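Local coordinates for flavohemoprotein (Vibrio cholerae O1 biovar El Tor, PDB 4EH1) that probably detoxifies nitric oxide by converting it to nitrate with O2 and NAD(P)H, its reductase part carrying FAD, at residues D2-V7 against L23-G28; V111-P116 against D203-G208. One frame throughout, in Å; residues are numbered along the deposited sequence.

Both contacts belong to the reductase part of the flavohemoprotein, one in each of its two lobes. Contact 1 closes the open end of the first hairpin of the antiparallel FAD-binding sheet, whereas contact 2 holds the chain entering the parallel NAD(P)H-binding sheet against one of its inner strands. They follow one another along the chain, their centres 31 Å apart and their nearest atoms about 18 Å, so they do not touch. Neither meets the flavin: the side chain of Leu23 in contact 1 lies about 11 Å from the bound FAD, and that of Tyr205 in contact 2 about 13 Å.

Contact 1 of 2, residues D2-V7 against L23-G28; sequences DGRTFV and LVPADG
The first beta hairpin of the FAD-binding sheet pairs strand 4-13 with strand 18-25, and at its open end Val7 faces Val24 as an antiparallel hydrogen-bonded pair. Val7 N donates a hydrogen bond to Val24 O at 2.7 Å, and Val24 N donates one to Val7 O at 2.9 Å. Phe6 and Pro25 form the next, non-hydrogen-bonded pair. Proline suits this position because its missing N-H is not needed for pairing with strand 4-13. Beyond it Ala26 N reaches Thr5 O at 2.9 Å in an almost straight bond, and the small Ala26 CB rests on Thr5 CG2, while Thr5 OG1 turns to Lys100 NZ on strand 98-105.

The Phe6 ring takes Pro25 CA over its centre, 3.8 Å from the centroid, a CH-pi contact. Chi1 of -83°, with CG anti to the carbonyl carbon, brings ring atom CD2 up to Val24 C and Pro25 N; Leu101 and Val31 add to this buried apolar cluster.

On Arg4 the side chain is extended, with CG anti to N (chi1 -170°), and runs alongside Pro25 until its guanidinium has Pro25 CB over one face. This long arm can reach the turn after the strand, where Arg4 NE makes a salt bridge to Asp27 OD2 at 3.0 Å. NE meets the oxygen from above the carboxylate plane, 51° out of it, and the bond is also bent at its hydrogen. Asp27 is exposed, so solvent probably weakens the attraction. Gly28 adopts a positive phi that suits a residue without a side chain. The antiparallel ladder is part of the FAD-binding beta-barrel of the ferredoxin reductase-like family.

Contact 2 of 2, residues V111-P116 against D203-G208; sequences VERERP and DFYLCG
Asp203, at the start of strand 203-208, gathers two arginines of the loop 111-116 into a salt-bridge network and, with Tyr205, forms the close-packed part of this contact. Arg115 NH1 meets Asp203 OD1 at 2.7 Å on the syn side, and OD1 lies close to the guanidinium plane, the flat groups turned 74° apart. Arg113 NH1 takes Asp203 OD2 at 3.1 Å, coming from above the carboxylate with the planes 82° apart. Both arginine chains are extended from CG to NE, which lets a loop reach a carboxylate on the sheet; Arg113 CD lies over a face of the Arg115 guanidinium. Two positive groups, with His231 NE2 also bonded to Asp203 OD1, would be expected to keep this buried acid ionised. Asp203 N bonds Pro116 O at 2.8 Å, tying the loop's end to the strand. Tyr205 leaves the strand toward the loop, and CG, anti to the carbonyl carbon (chi1 -70°), carries OH to Val111 N at 3.0 Å in a nearly straight hydrogen bond.

The looser seam is hydrated: one water links Val111 O, Asp203 OD2 and Tyr205 OH; another touches Tyr205 OH and, weakly, Arg113 NH2. Exposed Glu112 and Glu114 mark the solvent side; Glu112 OE1 takes Glu114 N and Lys141 NZ, which steadies the turn.

The loop thus lies against the first residues of strand 203-208 and leads into strand 117-122. Strand 203-208 pairs with that strand on one side and with 230-234 on the other, where His231 stacks on the Tyr205 ring, while helix 210-223 packs on Phe204 and Leu206.

Contact 1 of 2, residues D2-V7 against L23-G28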
ATOM      1  N   ASP A   2     -20.297  16.793  10.653  1.00 76.64           N
ATOM      2  CA  ASP A   2     -19.084  15.957  10.563  1.00 75.21           C
ATOM      3  C   ASP A   2     -17.984  16.450  11.522  1.00 81.56           C
ATOM      4  O   ASP A   2     -17.898  17.654  11.825  1.00 91.85           O
ATOM      5  CB  ASP A   2     -18.507  15.892   9.152  1.00 75.94           C
ATOM      6  CG  ASP A   2     -17.040  15.421   9.145  1.00 81.56           C
ATOM      7  OD1 ASP A   2     -16.789  14.280   9.581  1.00 81.26           O
ATOM      8  OD2 ASP A   2     -16.127  16.187   8.746  1.00 83.70           O
ATOM      9  N   GLY A   3     -17.144  15.519  11.982  1.00 78.22           N
ATOM     10  CA  GLY A   3     -16.015  15.801  12.862  1.00 69.79           C
ATOM     11  C   GLY A   3     -14.922  16.698  12.291  1.00 65.38           C
ATOM     12  O   GLY A   3     -14.939  17.897  12.604  1.00 66.76           O
ATOM     13  N   ARG A   4     -13.999  16.146  11.474  1.00 49.91           N
ATOM     14  CA  ARG A   4     -12.809  16.895  10.995  1.00 45.41           C
ATOM     15  C   ARG A   4     -12.111  16.313   9.747  1.00 39.78           C
ATOM     16  O   ARG A   4     -12.029  15.114   9.575  1.00 38.11           O
ATOM     17  CB  ARG A   4     -11.795  17.047  12.134  1.00 51.95           C
ATOM     18  CG  ARG A   4     -10.611  18.010  11.876  1.00 60.90           C
ATOM     19  CD  ARG A   4      -9.442  17.575  12.755  1.00 63.21           C
ATOM     20  NE  ARG A   4      -8.273  18.453  12.785  1.00 57.67           N
ATOM     21  CZ  ARG A   4      -7.330  18.355  13.720  1.00 51.31           C
ATOM     22  NH1 ARG A   4      -7.457  17.427  14.657  1.00 45.36           N
ATOM     23  NH2 ARG A   4      -6.271  19.166  13.733  1.00 52.68           N
ATOM     24  N   THR A   5     -11.594  17.170   8.879  1.00 43.85           N
ATOM     25  CA  THR A   5     -11.013  16.711   7.621  1.00 46.28           C
ATOM     26  C   THR A   5      -9.563  16.231   7.767  1.00 45.00           C
ATOM     27  O   THR A   5      -8.735  16.943   8.284  1.00 39.24           O
ATOM     28  CB  THR A   5     -11.051  17.825   6.560  1.00 50.17           C
ATOM     29  OG1 THR A   5     -12.415  18.124   6.244  1.00 52.10           O
ATOM     30  CG2 THR A   5     -10.310  17.379   5.288  1.00 44.58           C
ATOM     31  N   PHE A   6      -9.273  15.013   7.327  1.00 36.37           N
ATOM     32  CA  PHE A   6      -7.905  14.512   7.346  1.00 41.62           C
ATOM     33  C   PHE A   6      -7.471  14.198   5.942  1.00 38.84           C
ATOM     34  O   PHE A   6      -8.300  14.042   5.055  1.00 37.53           O
ATOM     35  CB  PHE A   6      -7.793  13.254   8.211  1.00 42.39           C
ATOM     36  CG  PHE A   6      -7.639  13.537   9.676  1.00 45.05           C
ATOM     37  CD1 PHE A   6      -8.650  14.204  10.378  1.00 36.30           C
ATOM     38  CD2 PHE A   6      -6.497  13.125  10.357  1.00 35.01           C
ATOM     39  CE1 PHE A   6      -8.527  14.459  11.719  1.00 37.28           C
ATOM     40  CE2 PHE A   6      -6.359  13.361  11.715  1.00 36.06           C
ATOM     41  CZ  PHE A   6      -7.375  14.057  12.406  1.00 37.19           C
ATOM     42  N   VAL A   7      -6.168  14.063   5.755  1.00 36.73           N
ATOM     43  CA  VAL A   7      -5.590  13.736   4.463  1.00 34.11           C
ATOM     44  C   VAL A   7      -4.775  12.449   4.595  1.00 32.64           C
ATOM     45  O   VAL A   7      -4.047  12.253   5.573  1.00 34.65           O
ATOM     46  CB  VAL A   7      -4.703  14.892   3.963  1.00 40.84           C
ATOM     47  CG1 VAL A   7      -4.111  14.596   2.583  1.00 38.39           C
ATOM     48  CG2 VAL A   7      -5.527  16.160   3.938  1.00 47.96           C
ATOM     49  N   LEU A  23      -3.180   9.053   8.387  1.00 26.96           N
ATOM     50  CA  LEU A  23      -3.979  10.235   8.179  1.00 28.49           C
ATOM     51  C   LEU A  23      -3.471  11.423   8.996  1.00 31.90           C
ATOM     52  O   LEU A  23      -3.189  11.300  10.185  1.00 29.08           O
ATOM     53  CB  LEU A  23      -5.417   9.942   8.584  1.00 34.85           C
ATOM     54  CG  LEU A  23      -6.033   8.725   7.899  1.00 39.26           C
ATOM     55  CD1 LEU A  23      -7.126   8.102   8.764  1.00 36.44           C
ATOM     56  CD2 LEU A  23      -6.605   9.188   6.582  1.00 41.74           C
ATOM     57  N   VAL A  24      -3.397  12.579   8.359  1.00 30.78           N
ATOM     58  CA  VAL A  24      -3.007  13.799   9.052  1.00 34.85           C
ATOM     59  C   VAL A  24      -4.087  14.876   8.890  1.00 37.27           C
ATOM     60  O   VAL A  24      -4.753  14.954   7.858  1.00 34.76           O
ATOM     61  CB  VAL A  24      -1.671  14.321   8.521  1.00 37.90           C
ATOM     62  CG1 VAL A  24      -0.572  13.260   8.687  1.00 38.91           C
ATOM     63  CG2 VAL A  24      -1.820  14.676   7.084  1.00 38.16           C
ATOM     64  N   PRO A  25      -4.264  15.716   9.913  1.00 36.85           N
ATOM     65  CA  PRO A  25      -5.355  16.690   9.812  1.00 38.09           C
ATOM     66  C   PRO A  25      -5.083  17.649   8.674  1.00 43.46           C
ATOM     67  O   PRO A  25      -3.939  18.036   8.513  1.00 45.50           O
ATOM     68  CB  PRO A  25      -5.288  17.452  11.137  1.00 39.62           C
ATOM     69  CG  PRO A  25      -4.168  16.902  11.909  1.00 46.36           C
ATOM     70  CD  PRO A  25      -3.364  15.987  11.042  1.00 43.83           C
ATOM     71  N   ALA A  26      -6.087  17.998   7.879  1.00 41.22           N
ATOM     72  CA  ALA A  26      -5.883  19.031   6.869  1.00 46.81           C
ATOM     73  C   ALA A  26      -5.532  20.389   7.510  1.00 56.31           C
ATOM     74  O   ALA A  26      -4.977  21.255   6.845  1.00 54.91           O
ATOM     75  CB  ALA A  26      -7.093  19.165   5.977  1.00 48.53           C
ATOM     76  N   ASP A  27      -5.853  20.561   8.795  1.00 62.75           N
ATOM     77  CA  ASP A  27      -5.494  21.777   9.534  1.00 72.12           C
ATOM     78  C   ASP A  27      -3.986  21.925   9.695  1.00 75.30           C
ATOM     79  O   ASP A  27      -3.421  22.986   9.432  1.00 80.67           O
ATOM     80  CB  ASP A  27      -6.093  21.751  10.945  1.00 76.39           C
ATOM     81  CG  ASP A  27      -7.609  21.742  10.944  1.00 85.75           C
ATOM     82  OD1 ASP A  27      -8.210  22.169   9.934  1.00 87.46           O
ATOM     83  OD2 ASP A  27      -8.202  21.320  11.966  1.00 90.67           O
ATOM     84  N   GLY A  28      -3.340  20.842  10.120  1.00 68.47           N
ATOM     85  CA  GLY A  28      -2.022  20.920  10.714  1.00 66.81           C
ATOM     86  C   GLY A  28      -2.265  20.805  12.205  1.00 67.01           C
ATOM     87  O   GLY A  28      -3.411  20.686  12.639  1.00 70.05           O
TER

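Contact 2 of 2, residues V111-P116 against D203-G208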
ATOM      1  N   VAL A 111      -4.708  -1.020  29.801  1.00 28.61           N
ATOM      2  CA  VAL A 111      -4.439  -0.254  31.024  1.00 29.27           C
ATOM      3  C   VAL A 111      -3.273  -0.921  31.750  1.00 34.03           C
ATOM      4  O   VAL A 111      -3.288  -2.141  31.969  1.00 34.48           O
ATOM      5  CB  VAL A 111      -5.661  -0.184  31.921  1.00 36.59           C
ATOM      6  CG1 VAL A 111      -5.291   0.409  33.293  1.00 37.76           C
ATOM      7  CG2 VAL A 111      -6.757   0.625  31.238  1.00 28.28           C
ATOM      8  N   GLU A 112      -2.245  -0.137  32.066  1.00 34.06           N
ATOM      9  CA  GLU A 112      -1.056  -0.672  32.735  1.00 30.72           C
ATOM     10  C   GLU A 112      -1.396  -1.120  34.152  1.00 31.20           C
ATOM     11  O   GLU A 112      -1.822  -0.327  35.003  1.00 35.36           O
ATOM     12  CB  GLU A 112       0.094   0.350  32.759  1.00 32.28           C
ATOM     13  CG  GLU A 112       1.420  -0.248  33.294  1.00 37.25           C
ATOM     14  CD  GLU A 112       1.781  -1.588  32.605  1.00 47.40           C
ATOM     15  OE1 GLU A 112       1.931  -2.636  33.291  1.00 41.75           O
ATOM     16  OE2 GLU A 112       1.904  -1.599  31.363  1.00 47.04           O
ATOM     17  N   ARG A 113      -1.206  -2.405  34.408  1.00 33.68           N
ATOM     18  CA  ARG A 113      -1.483  -2.925  35.741  1.00 39.65           C
ATOM     19  C   ARG A 113      -0.320  -3.751  36.282  1.00 39.25           C
ATOM     20  O   ARG A 113      -0.465  -4.452  37.297  1.00 33.74           O
ATOM     21  CB  ARG A 113      -2.770  -3.763  35.723  1.00 42.98           C
ATOM     22  CG  ARG A 113      -4.034  -2.965  35.403  1.00 42.57           C
ATOM     23  CD  ARG A 113      -5.290  -3.777  35.703  1.00 45.64           C
ATOM     24  NE  ARG A 113      -6.508  -3.134  35.198  1.00 47.37           N
ATOM     25  CZ  ARG A 113      -6.879  -3.159  33.916  1.00 47.40           C
ATOM     26  NH1 ARG A 113      -6.123  -3.785  33.013  1.00 46.73           N
ATOM     27  NH2 ARG A 113      -7.997  -2.559  33.532  1.00 48.15           N
ATOM     28  N   GLU A 114       0.826  -3.668  35.602  1.00 30.18           N
ATOM     29  CA  GLU A 114       2.028  -4.389  36.019  1.00 30.70           C
ATOM     30  C   GLU A 114       1.778  -5.876  36.089  1.00 33.25           C
ATOM     31  O   GLU A 114       2.285  -6.553  36.969  1.00 36.33           O
ATOM     32  CB  GLU A 114       2.557  -3.849  37.367  1.00 32.99           C
ATOM     33  CG  GLU A 114       3.239  -2.495  37.200  1.00 35.43           C
ATOM     34  CD  GLU A 114       3.871  -1.934  38.470  1.00 58.01           C
ATOM     35  OE1 GLU A 114       4.220  -2.738  39.366  1.00 67.88           O
ATOM     36  OE2 GLU A 114       4.031  -0.679  38.554  1.00 61.24           O
ATOM     37  N   ARG A 115       0.960  -6.371  35.171  1.00 33.91           N
ATOM     38  CA  ARG A 115       0.745  -7.805  35.038  1.00 35.53           C
ATOM     39  C   ARG A 115       1.364  -8.242  33.727  1.00 32.56           C
ATOM     40  O   ARG A 115       1.551  -7.431  32.835  1.00 31.99           O
ATOM     41  CB  ARG A 115      -0.752  -8.122  34.985  1.00 33.39           C
ATOM     42  CG  ARG A 115      -1.536  -7.784  36.252  1.00 31.88           C
ATOM     43  CD  ARG A 115      -3.025  -7.811  35.925  1.00 32.10           C
ATOM     44  NE  ARG A 115      -3.845  -7.553  37.087  1.00 38.77           N
ATOM     45  CZ  ARG A 115      -5.134  -7.216  37.055  1.00 45.17           C
ATOM     46  NH1 ARG A 115      -5.771  -7.104  35.897  1.00 47.94           N
ATOM     47  NH2 ARG A 115      -5.788  -6.990  38.193  1.00 41.85           N
ATOM     48  N   PRO A 116       1.669  -9.532  33.605  1.00 27.45           N
ATOM     49  CA  PRO A 116       2.017 -10.055  32.283  1.00 29.86           C
ATOM     50  C   PRO A 116       0.814  -9.876  31.354  1.00 32.96           C
ATOM     51  O   PRO A 116      -0.336  -9.869  31.800  1.00 31.84           O
ATOM     52  CB  PRO A 116       2.303 -11.533  32.539  1.00 25.07           C
ATOM     53  CG  PRO A 116       2.507 -11.661  33.982  1.00 29.19           C
ATOM     54  CD  PRO A 116       1.765 -10.551  34.658  1.00 29.21           C
ATOM     55  N   ASP A 203      -3.108 -10.320  32.270  1.00 27.84           N
ATOM     56  CA  ASP A 203      -4.229  -9.654  31.612  1.00 29.48           C
ATOM     57  C   ASP A 203      -4.346 -10.183  30.178  1.00 27.81           C
ATOM     58  O   ASP A 203      -3.377 -10.138  29.421  1.00 27.70           O
ATOM     59  CB  ASP A 203      -4.012  -8.144  31.547  1.00 32.11           C
ATOM     60  CG  ASP A 203      -4.687  -7.399  32.689  1.00 41.87           C
ATOM     61  OD1 ASP A 203      -5.654  -7.921  33.281  1.00 43.71           O
ATOM     62  OD2 ASP A 203      -4.259  -6.266  32.979  1.00 42.72           O
ATOM     63  N   PHE A 204      -5.539 -10.632  29.802  1.00 27.75           N
ATOM     64  CA  PHE A 204      -5.791 -11.186  28.473  1.00 29.17           C
ATOM     65  C   PHE A 204      -6.646 -10.217  27.670  1.00 32.53           C
ATOM     66  O   PHE A 204      -7.792  -9.952  28.029  1.00 29.82           O
ATOM     67  CB  PHE A 204      -6.484 -12.563  28.585  1.00 22.47           C
ATOM     68  CG  PHE A 204      -5.609 -13.613  29.216  1.00 22.88           C
ATOM     69  CD1 PHE A 204      -5.363 -13.598  30.587  1.00 26.11           C
ATOM     70  CD2 PHE A 204      -5.001 -14.587  28.435  1.00 21.95           C
ATOM     71  CE1 PHE A 204      -4.513 -14.548  31.183  1.00 29.35           C
ATOM     72  CE2 PHE A 204      -4.147 -15.533  28.999  1.00 28.74           C
ATOM     73  CZ  PHE A 204      -3.892 -15.516  30.378  1.00 27.55           C
ATOM     74  N   TYR A 205      -6.076  -9.680  26.593  1.00 25.45           N
ATOM     75  CA  TYR A 205      -6.810  -8.790  25.708  1.00 31.34           C
ATOM     76  C   TYR A 205      -7.112  -9.535  24.416  1.00 32.16           C
ATOM     77  O   TYR A 205      -6.213 -10.141  23.818  1.00 29.34           O
ATOM     78  CB  TYR A 205      -5.981  -7.528  25.399  1.00 26.12           C
ATOM     79  CG  TYR A 205      -5.811  -6.589  26.578  1.00 28.88           C
ATOM     80  CD1 TYR A 205      -4.820  -6.813  27.550  1.00 30.60           C
ATOM     81  CD2 TYR A 205      -6.594  -5.456  26.702  1.00 27.07           C
ATOM     82  CE1 TYR A 205      -4.654  -5.927  28.644  1.00 31.60           C
ATOM     83  CE2 TYR A 205      -6.440  -4.563  27.793  1.00 32.67           C
ATOM     84  CZ  TYR A 205      -5.462  -4.807  28.755  1.00 36.14           C
ATOM     85  OH  TYR A 205      -5.299  -3.923  29.821  1.00 46.62           O
ATOM     86  N   LEU A 206      -8.366  -9.476  23.987  1.00 29.79           N
ATOM     87  CA  LEU A 206      -8.872 -10.273  22.869  1.00 27.81           C
ATOM     88  C   LEU A 206      -9.582  -9.401  21.833  1.00 30.79           C
ATOM     89  O   LEU A 206     -10.407  -8.564  22.193  1.00 34.28           O
ATOM     90  CB  LEU A 206      -9.932 -11.253  23.380  1.00 34.33           C
ATOM     91  CG  LEU A 206      -9.533 -12.520  24.135  1.00 41.00           C
ATOM     92  CD1 LEU A 206      -8.617 -12.259  25.323  1.00 40.24           C
ATOM     93  CD2 LEU A 206     -10.777 -13.205  24.607  1.00 41.50           C
ATOM     94  N   CYS A 207      -9.316  -9.616  20.547  1.00 26.78           N
ATOM     95  CA  CYS A 207     -10.065  -8.896  19.524  1.00 26.06           C
ATOM     96  C   CYS A 207     -10.276  -9.708  18.264  1.00 31.05           C
ATOM     97  O   CYS A 207      -9.323 -10.265  17.709  1.00 29.33           O
ATOM     98  CB  CYS A 207      -9.351  -7.603  19.117  1.00 25.26           C
ATOM     99  SG  CYS A 207     -10.320  -6.639  17.887  1.00 39.93           S
ATOM    100  N   GLY A 208     -11.517  -9.738  17.783  1.00 28.61           N
ATOM    101  CA  GLY A 208     -11.825 -10.467  16.558  1.00 27.30           C
ATOM    102  C   GLY A 208     -13.320 -10.682  16.440  1.00 30.58           C
ATOM    103  O   GLY A 208     -14.086 -10.144  17.241  1.00 29.02           O
TER
HETATM  104  O   HOH W   1      -3.009  -4.661  31.600  1.00 43.50           O
HETATM  105  O   HOH W   2      -8.203  -2.953  30.236  1.00 47.51           O